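Local coordinates for protein response regulator (PDB 2PLN) that probably acts as an orphan response regulator of Helicobacter pylori that binds promoter DNA and controls transcription, of which this chain is the N-terminal receiver domain, at residues K36-K41 with A125-R130. Numbering follows the deposited sequence.
Sequences KGLNVK and ARIEAR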
loop_
_atom_site.group_PDB
_atom_site.type_symbol
_atom_site.label_atom_id
_atom_site.label_comp_id
_atom_site.label_asym_id
_atom_site.label_seq_id
_atom_site.Cartn_x
_atom_site.Cartn_y
_atom_site.Cartn_z
ATOM N N LYS A 36 -2.510 -10.566 17.845
ATOM C CA LYS A 36 -3.753 -11.363 17.924
ATOM C C LYS A 36 -4.530 -11.337 16.598
ATOM O O LYS A 36 -5.026 -12.366 16.139
ATOM C CB LYS A 36 -4.633 -10.865 19.095
ATOM C CG LYS A 36 -5.925 -11.657 19.357
ATOM C CD LYS A 36 -6.591 -11.215 20.699
ATOM C CE LYS A 36 -8.112 -11.064 20.597
ATOM N NZ LYS A 36 -8.733 -10.515 21.867
ATOM N N GLY A 37 -4.636 -10.153 15.983
ATOM C CA GLY A 37 -5.291 -10.015 14.676
ATOM C C GLY A 37 -4.594 -10.837 13.618
ATOM O O GLY A 37 -5.231 -11.511 12.788
ATOM N N LEU A 38 -3.266 -10.807 13.634
ATOM C CA LEU A 38 -2.518 -11.586 12.642
ATOM C C LEU A 38 -2.703 -13.072 12.871
ATOM O O LEU A 38 -2.814 -13.838 11.917
ATOM C CB LEU A 38 -1.035 -11.223 12.663
ATOM C CG LEU A 38 -0.730 -9.812 12.179
ATOM C CD1 LEU A 38 0.706 -9.469 12.650
ATOM C CD2 LEU A 38 -0.954 -9.704 10.656
ATOM N N ASN A 39 -2.695 -13.480 14.140
ATOM C CA ASN A 39 -2.943 -14.884 14.482
ATOM C C ASN A 39 -4.249 -15.385 13.883
ATOM O O ASN A 39 -4.334 -16.534 13.482
ATOM C CB ASN A 39 -3.012 -15.081 15.998
ATOM C CG ASN A 39 -1.678 -15.020 16.652
ATOM O OD1 ASN A 39 -0.607 -15.052 15.993
ATOM N ND2 ASN A 39 -1.707 -14.927 17.967
ATOM N N VAL A 40 -5.268 -14.525 13.841
ATOM C CA VAL A 40 -6.558 -14.898 13.230
ATOM C C VAL A 40 -6.415 -15.490 11.830
ATOM O O VAL A 40 -7.121 -16.433 11.487
ATOM C CB VAL A 40 -7.537 -13.702 13.213
ATOM C CG1 VAL A 40 -8.769 -13.992 12.360
ATOM C CG2 VAL A 40 -7.933 -13.362 14.610
ATOM N N LYS A 41 -5.494 -14.947 11.039
ATOM C CA LYS A 41 -5.254 -15.385 9.656
ATOM C C LYS A 41 -4.155 -16.424 9.503
ATOM O O LYS A 41 -3.724 -16.728 8.387
ATOM C CB LYS A 41 -4.934 -14.174 8.778
ATOM C CG LYS A 41 -6.147 -13.290 8.557
ATOM C CD LYS A 41 -7.307 -14.000 7.828
ATOM C CE LYS A 41 -8.556 -13.138 7.943
ATOM N NZ LYS A 41 -9.712 -13.507 7.072
ATOM N N ALA A 125 -5.751 -7.121 6.777
ATOM C CA ALA A 125 -6.051 -7.308 5.367
ATOM C C ALA A 125 -4.936 -6.692 4.478
ATOM O O ALA A 125 -4.540 -7.263 3.455
ATOM C CB ALA A 125 -7.411 -6.684 5.040
ATOM N N ARG A 126 -4.439 -5.532 4.878
ATOM C CA ARG A 126 -3.350 -4.859 4.136
ATOM C C ARG A 126 -2.067 -5.709 4.217
ATOM O O ARG A 126 -1.398 -5.901 3.217
ATOM C CB ARG A 126 -3.081 -3.477 4.726
ATOM C CG ARG A 126 -1.882 -2.670 4.106
ATOM C CD ARG A 126 -1.796 -1.256 4.637
ATOM N NE ARG A 126 -3.012 -0.510 4.303
ATOM C CZ ARG A 126 -3.186 0.200 3.179
ATOM N NH1 ARG A 126 -2.180 0.313 2.302
ATOM N NH2 ARG A 126 -4.372 0.803 2.938
ATOM N N ILE A 127 -1.738 -6.182 5.424
ATOM C CA ILE A 127 -0.542 -7.023 5.613
ATOM C C ILE A 127 -0.661 -8.285 4.786
ATOM O O ILE A 127 0.288 -8.661 4.099
ATOM C CB ILE A 127 -0.307 -7.322 7.105
ATOM C CG1 ILE A 127 0.047 -6.022 7.815
ATOM C CG2 ILE A 127 0.822 -8.355 7.305
ATOM C CD1 ILE A 127 0.073 -6.127 9.350
ATOM N N GLU A 128 -1.838 -8.914 4.838
ATOM C CA GLU A 128 -2.140 -10.050 3.972
ATOM C C GLU A 128 -1.846 -9.773 2.506
ATOM O O GLU A 128 -1.186 -10.575 1.843
ATOM C CB GLU A 128 -3.615 -10.409 4.063
ATOM C CG GLU A 128 -3.935 -11.443 5.086
ATOM C CD GLU A 128 -5.374 -11.885 4.937
ATOM O OE1 GLU A 128 -5.613 -13.065 5.116
ATOM O OE2 GLU A 128 -6.250 -11.057 4.593
ATOM N N ALA A 129 -2.355 -8.637 2.011
ATOM C CA ALA A 129 -2.153 -8.231 0.617
ATOM C C ALA A 129 -0.672 -7.998 0.303
ATOM O O ALA A 129 -0.201 -8.329 -0.775
ATOM C CB ALA A 129 -2.960 -6.959 0.287
ATOM N N ARG A 130 0.058 -7.421 1.254
ATOM C CA ARG A 130 1.462 -7.147 1.026
ATOM C C ARG A 130 2.307 -8.408 0.972
ATOM O O ARG A 130 3.452 -8.375 0.508
ATOM C CB ARG A 130 1.974 -6.224 2.102
ATOM C CG ARG A 130 1.408 -4.834 1.973
ATOM C CD ARG A 130 2.034 -3.957 0.852
ATOM N NE ARG A 130 1.078 -2.876 0.668
ATOM C CZ ARG A 130 0.149 -2.837 -0.279
ATOM N NH1 ARG A 130 0.134 -3.763 -1.236
ATOM N NH2 ARG A 130 -0.726 -1.826 -0.299
#
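Leu38 and Ile127 form the inner, apolar pair of a small helix–helix contact, and Lys41 with Glu128 the outer pair, a lysine methylene chain against a carboxylate oxygen, where the C-terminal end of helix 28-40 comes beside helix 120-130 on one face of the central sheet. Two side chains from each segment do all the touching, and a buried apolar pair thus lies beside an exposed lysine and a partly exposed glutamate. On the inner edge a single branch of the leucine, CD2, reaches Ile127 and lies 3.9 Å from Ile127 CD1 and 4.0 Å from Ile127 CG2, so that it meets both arms of the isoleucine; the two side chains run at about a right angle to each other. Val124 and Phe43 also touch Leu38, while Ile127 rests on Leu65 and Leu90 of the sheet, which ties the pair into the core.

This is the CheY-like receiver fold, a five-stranded parallel sheet of order 2-1-3-4-5 with helices on both faces, and the contact joins its first and last helices. On the outer edge Lys41, just past its helix, turns its chain at chi2 (-62°) and brings its methylenes, rather than its ammonium, against the glutamate. Lys41 CD lies 3.3 Å from Glu128 OE1 and Lys41 CG 3.5 Å from that same oxygen. The ammonium remains 4.6 Å away, measured from Lys41 NZ to Glu128 OE1, too far for a salt bridge, though the opposite charges should still attract weakly. The glutamate is extended beyond CG (chi2 -171°), and its OE1 comes against the Lys41 methylenes. Elsewhere on helix 120-130, Arg126 makes salt bridges to Asp111 of its own chain and to Glu101 and Asp111 of the second subunit.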